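Local atomic coordinates of fucose-specific lectin (Aleuria aurantia, PDB entry 6GKE), a protein that binds L-fucose specifically, with strongest preference for the alpha-1,6-linked core fucose of glycoproteins, through five sites set between the blades of a six-bladed beta-propeller. Residues A[158-170]-A[180-192]. The protein carries 1 engineered substitution. Sequence-based numbering, arbitrary orientation.
Sequences SFGSTVPGTGIGA and IYYQATDNKIREH. With FUC (alpha-L-fucopyranose), chain F.
F159 and H192 stack between neighbouring blades of the six-bladed beta-propeller, joining the outermost strand of one to the third strand of the next. The offset stack has centroids 4.6 Å apart and planes 17° from parallel, with H192 CD2 lying over one face of the phenyl ring, near its rim. The methyl CG2 of I180 meets the same ring at its edge, in plane, and touches I168 CG2 within its own sheet. W199, a residue of a fucose site, meets the F159 ring too.

After strand 153-162 the chain turns through V163-T166 and enters the next blade as its first strand, antiparallel to 177-183, with G169 and Y181 as the hydrogen-bonded pair. At the turn, V163 N donates to Q183 O at 3.0 Å. T166 OG1, anti to its own backbone nitrogen (chi1 -176°), accepts a bond from Q183 N and donates its own hydrogen to G167 O, on a lone pair in the carbonyl plane. The Q183 amide donates through NE2 to N187 O and S209 O and accepts from G211 N at OE1, bonds that together set its rotation. One water joins S161 N to the hydroxyl of Y182.

On the other face of the sheet from I180 and Y182, Y181 OH donates to E191 OE2 from the anti side, probably helping to orient it. That carboxylate accepts two fucose hydroxyls, O3 on OE1 at 2.6 Å and O4 on OE2 at 2.7 Å.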
loop_
_atom_site.group_PDB
_atom_site.type_symbol
_atom_site.label_atom_id
_atom_site.label_comp_id
_atom_site.label_asym_id
_atom_site.label_seq_id
_atom_site.Cartn_x
_atom_site.Cartn_y
_atom_site.Cartn_z
ATOM N N SER A 158 -8.944 16.832 -28.542
ATOM C CA SER A 158 -9.223 15.513 -28.015
ATOM C C SER A 158 -8.941 14.487 -29.114
ATOM O O SER A 158 -9.160 14.732 -30.293
ATOM C CB SER A 158 -10.616 15.395 -27.468
ATOM O OG SER A 158 -11.560 15.410 -28.520
ATOM N N PHE A 159 -8.375 13.354 -28.688
ATOM C CA PHE A 159 -7.878 12.356 -29.626
ATOM C C PHE A 159 -7.702 11.014 -28.921
ATOM O O PHE A 159 -7.610 10.946 -27.701
ATOM C CB PHE A 159 -6.552 12.802 -30.253
ATOM C CG PHE A 159 -5.488 13.211 -29.264
ATOM C CD1 PHE A 159 -4.699 12.267 -28.620
ATOM C CD2 PHE A 159 -5.277 14.550 -28.978
ATOM C CE1 PHE A 159 -3.732 12.659 -27.705
ATOM C CE2 PHE A 159 -4.307 14.939 -28.066
ATOM C CZ PHE A 159 -3.543 13.992 -27.426
ATOM N N GLY A 160 -7.646 9.950 -29.724
ATOM C CA GLY A 160 -7.316 8.634 -29.232
ATOM C C GLY A 160 -8.534 7.868 -28.754
ATOM O O GLY A 160 -9.587 8.430 -28.475
ATOM N N SER A 161 -8.342 6.556 -28.640
ATOM C CA SER A 161 -9.307 5.633 -28.069
ATOM C C SER A 161 -8.532 4.635 -27.207
ATOM O O SER A 161 -7.751 3.845 -27.742
ATOM C CB SER A 161 -10.089 4.953 -29.151
ATOM O OG SER A 161 -11.053 4.063 -28.616
ATOM N N THR A 162 -8.714 4.707 -25.882
ATOM C CA THR A 162 -7.702 4.175 -24.969
ATOM C C THR A 162 -8.237 3.018 -24.128
ATOM O O THR A 162 -9.442 2.831 -23.953
ATOM C CB THR A 162 -7.160 5.267 -24.036
ATOM O OG1 THR A 162 -8.097 5.534 -22.994
ATOM C CG2 THR A 162 -6.849 6.557 -24.762
ATOM N N VAL A 163 -7.299 2.280 -23.534
ATOM C CA VAL A 163 -7.646 1.396 -22.436
ATOM C C VAL A 163 -8.219 2.245 -21.306
ATOM O O VAL A 163 -7.922 3.434 -21.184
ATOM C CB VAL A 163 -6.458 0.557 -21.930
ATOM C CG1 VAL A 163 -5.890 -0.328 -23.023
ATOM C CG2 VAL A 163 -5.375 1.405 -21.287
ATOM N N PRO A 164 -9.038 1.652 -20.415
ATOM C CA PRO A 164 -9.564 2.386 -19.269
ATOM C C PRO A 164 -8.421 2.990 -18.441
ATOM O O PRO A 164 -7.486 2.290 -18.058
ATOM C CB PRO A 164 -10.322 1.315 -18.467
ATOM C CG PRO A 164 -10.672 0.261 -19.491
ATOM C CD PRO A 164 -9.506 0.261 -20.455
ATOM N N GLY A 165 -8.502 4.288 -18.165
ATOM C CA GLY A 165 -7.512 4.936 -17.312
ATOM C C GLY A 165 -6.086 4.775 -17.820
ATOM O O GLY A 165 -5.156 4.611 -17.026
ATOM N N THR A 166 -5.894 4.875 -19.138
ATOM C CA THR A 166 -4.583 4.702 -19.760
ATOM C C THR A 166 -3.506 5.558 -19.090
ATOM O O THR A 166 -3.723 6.715 -18.714
ATOM C CB THR A 166 -4.638 5.067 -21.251
ATOM O OG1 THR A 166 -3.365 4.797 -21.832
ATOM C CG2 THR A 166 -5.023 6.508 -21.508
ATOM N N GLY A 167 -2.286 5.020 -19.082
ATOM C CA GLY A 167 -1.122 5.857 -18.917
ATOM C C GLY A 167 -1.052 6.889 -20.032
ATOM O O GLY A 167 -1.537 6.652 -21.145
ATOM N N ILE A 168 -0.442 8.036 -19.732
ATOM C CA ILE A 168 -0.235 9.104 -20.711
ATOM C C ILE A 168 1.170 9.659 -20.495
ATOM O O ILE A 168 1.500 10.053 -19.385
ATOM C CB ILE A 168 -1.271 10.244 -20.595
ATOM C CG1 ILE A 168 -2.712 9.735 -20.514
ATOM C CG2 ILE A 168 -1.084 11.223 -21.748
ATOM C CD1 ILE A 168 -3.724 10.804 -20.156
ATOM N N GLY A 169 1.969 9.676 -21.565
ATOM C CA GLY A 169 3.240 10.370 -21.597
ATOM C C GLY A 169 3.135 11.582 -22.502
ATOM O O GLY A 169 2.457 11.521 -23.522
ATOM N N ALA A 170 3.769 12.691 -22.127
ATOM C CA ALA A 170 3.667 13.920 -22.915
ATOM C C ALA A 170 5.012 14.640 -22.905
ATOM O O ALA A 170 5.549 14.929 -21.844
ATOM C CB ALA A 170 2.581 14.815 -22.370
ATOM N N ILE A 180 2.588 12.780 -27.755
ATOM C CA ILE A 180 1.757 12.224 -26.690
ATOM C C ILE A 180 1.680 10.714 -26.897
ATOM O O ILE A 180 1.405 10.260 -28.007
ATOM C CB ILE A 180 0.344 12.842 -26.698
ATOM C CG1 ILE A 180 0.369 14.372 -26.809
ATOM C CG2 ILE A 180 -0.450 12.344 -25.498
ATOM C CD1 ILE A 180 1.119 15.092 -25.707
ATOM N N TYR A 181 1.926 9.961 -25.823
ATOM C CA TYR A 181 1.965 8.502 -25.842
ATOM C C TYR A 181 0.880 7.981 -24.907
ATOM O O TYR A 181 0.700 8.485 -23.808
ATOM C CB TYR A 181 3.352 7.992 -25.435
ATOM C CG TYR A 181 4.411 8.515 -26.362
ATOM C CD1 TYR A 181 4.690 7.876 -27.556
ATOM C CD2 TYR A 181 5.046 9.716 -26.104
ATOM C CE1 TYR A 181 5.595 8.403 -28.462
ATOM C CE2 TYR A 181 5.955 10.257 -26.997
ATOM C CZ TYR A 181 6.224 9.605 -28.186
ATOM O OH TYR A 181 7.097 10.164 -29.081
ATOM N N TYR A 182 0.156 6.961 -25.360
ATOM C CA TYR A 182 -0.957 6.412 -24.592
ATOM C C TYR A 182 -1.159 4.963 -25.025
ATOM O O TYR A 182 -0.600 4.547 -26.029
ATOM C CB TYR A 182 -2.218 7.247 -24.822
ATOM C CG TYR A 182 -2.680 7.243 -26.257
ATOM C CD1 TYR A 182 -2.144 8.113 -27.192
ATOM C CD2 TYR A 182 -3.614 6.321 -26.698
ATOM C CE1 TYR A 182 -2.534 8.080 -28.519
ATOM C CE2 TYR A 182 -4.025 6.281 -28.019
ATOM C CZ TYR A 182 -3.479 7.160 -28.937
ATOM O OH TYR A 182 -3.881 7.101 -30.240
ATOM N N GLN A 183 -1.972 4.213 -24.281
ATOM C CA GLN A 183 -2.222 2.825 -24.618
ATOM C C GLN A 183 -3.632 2.711 -25.200
ATOM O O GLN A 183 -4.620 3.021 -24.538
ATOM C CB GLN A 183 -2.034 1.931 -23.396
ATOM C CG GLN A 183 -2.120 0.446 -23.730
ATOM C CD GLN A 183 -1.702 -0.420 -22.569
ATOM O OE1 GLN A 183 -2.013 -0.129 -21.417
ATOM N NE2 GLN A 183 -1.011 -1.508 -22.865
ATOM N N ALA A 184 -3.695 2.278 -26.464
ATOM C CA ALA A 184 -4.947 2.155 -27.190
ATOM C C ALA A 184 -5.640 0.847 -26.807
ATOM O O ALA A 184 -5.070 0.004 -26.117
ATOM C CB ALA A 184 -4.682 2.224 -28.672
ATOM N N THR A 185 -6.868 0.673 -27.303
ATOM C CA THR A 185 -7.725 -0.426 -26.888
ATOM C C THR A 185 -7.175 -1.797 -27.315
ATOM O O THR A 185 -7.621 -2.791 -26.778
ATOM C CB THR A 185 -9.162 -0.231 -27.394
ATOM O OG1 THR A 185 -9.139 0.020 -28.801
ATOM C CG2 THR A 185 -9.872 0.902 -26.684
ATOM N N ASP A 186 -6.234 -1.849 -28.269
ATOM C CA ASP A 186 -5.560 -3.099 -28.669
ATOM C C ASP A 186 -4.316 -3.375 -27.806
ATOM O O ASP A 186 -3.530 -4.258 -28.136
ATOM C CB ASP A 186 -5.201 -3.079 -30.158
ATOM C CG ASP A 186 -4.315 -1.924 -30.594
ATOM O OD1 ASP A 186 -4.130 -0.972 -29.793
ATOM O OD2 ASP A 186 -3.817 -1.981 -31.734
ATOM N N ASN A 187 -4.143 -2.608 -26.719
ATOM C CA ASN A 187 -3.007 -2.682 -25.763
ATOM C C ASN A 187 -1.680 -2.216 -26.375
ATOM O O ASN A 187 -0.640 -2.311 -25.721
ATOM C CB ASN A 187 -2.853 -4.069 -25.136
ATOM C CG ASN A 187 -3.954 -4.366 -24.143
ATOM O OD1 ASN A 187 -4.424 -3.480 -23.439
ATOM N ND2 ASN A 187 -4.363 -5.619 -24.066
ATOM N N LYS A 188 -1.711 -1.656 -27.584
ATOM C CA LYS A 188 -0.518 -1.064 -28.141
ATOM C C LYS A 188 -0.359 0.357 -27.608
ATOM O O LYS A 188 -1.319 1.132 -27.570
ATOM C CB LYS A 188 -0.597 -1.000 -29.665
ATOM C CG LYS A 188 -0.592 -2.349 -30.358
ATOM C CD LYS A 188 0.768 -2.802 -30.813
ATOM C CE LYS A 188 0.718 -4.049 -31.672
ATOM N NZ LYS A 188 -0.147 -5.097 -31.084
ATOM N N ILE A 189 0.875 0.703 -27.242
ATOM C CA ILE A 189 1.270 2.092 -27.046
ATOM C C ILE A 189 1.238 2.752 -28.423
ATOM O O ILE A 189 1.813 2.210 -29.367
ATOM C CB ILE A 189 2.672 2.251 -26.419
ATOM C CG1 ILE A 189 2.955 1.254 -25.292
ATOM C CG2 ILE A 189 2.866 3.687 -25.945
ATOM C CD1 ILE A 189 2.062 1.434 -24.100
ATOM N N ARG A 190 0.575 3.905 -28.519
ATOM C CA ARG A 190 0.473 4.678 -29.744
ATOM C C ARG A 190 0.931 6.109 -29.456
ATOM O O ARG A 190 1.150 6.486 -28.311
ATOM C CB ARG A 190 -0.970 4.675 -30.254
ATOM C CG ARG A 190 -1.531 3.300 -30.572
ATOM C CD ARG A 190 -0.971 2.716 -31.848
ATOM N NE ARG A 190 -1.667 1.489 -32.198
ATOM C CZ ARG A 190 -1.412 0.757 -33.275
ATOM N NH1 ARG A 190 -0.502 1.152 -34.153
ATOM N NH2 ARG A 190 -2.072 -0.375 -33.457
ATOM N N GLU A 191 1.051 6.889 -30.531
ATOM C CA GLU A 191 1.659 8.205 -30.502
ATOM C C GLU A 191 0.773 9.175 -31.282
ATOM O O GLU A 191 0.355 8.866 -32.393
ATOM C CB GLU A 191 3.044 8.111 -31.142
ATOM C CG GLU A 191 3.821 9.411 -31.218
ATOM C CD GLU A 191 5.097 9.273 -32.031
ATOM O OE1 GLU A 191 5.010 8.722 -33.148
ATOM O OE2 GLU A 191 6.169 9.727 -31.565
ATOM N N HIS A 192 0.535 10.357 -30.707
ATOM C CA HIS A 192 -0.160 11.447 -31.394
ATOM C C HIS A 192 0.789 12.644 -31.432
ATOM O O HIS A 192 1.494 12.899 -30.459
ATOM C CB HIS A 192 -1.508 11.765 -30.730
ATOM C CG HIS A 192 -2.610 12.002 -31.709
ATOM N ND1 HIS A 192 -3.006 11.028 -32.601
ATOM C CD2 HIS A 192 -3.402 13.076 -31.925
ATOM C CE1 HIS A 192 -3.993 11.502 -33.334
ATOM N NE2 HIS A 192 -4.251 12.758 -32.947
HETATM C C1 FUC F . 7.071 11.789 -36.478
HETATM C C2 FUC F . 6.551 10.549 -35.770
HETATM C C3 FUC F . 7.712 9.758 -35.167
HETATM C C4 FUC F . 8.525 10.669 -34.247
HETATM C C5 FUC F . 9.038 11.847 -35.066
HETATM C C6 FUC F . 9.851 12.830 -34.235
HETATM O O1 FUC F . 7.779 11.351 -37.630
HETATM O O2 FUC F . 5.798 9.751 -36.696
HETATM O O3 FUC F . 7.236 8.583 -34.512
HETATM O O4 FUC F . 7.720 11.194 -33.189
HETATM O O5 FUC F . 7.919 12.558 -35.617
HETATM O O HOH W 1 -6.294 5.770 -30.708
HETATM O O HOH W 2 -11.241 1.549 -29.753
HETATM O O HOH W 3 -2.051 2.113 -19.594
#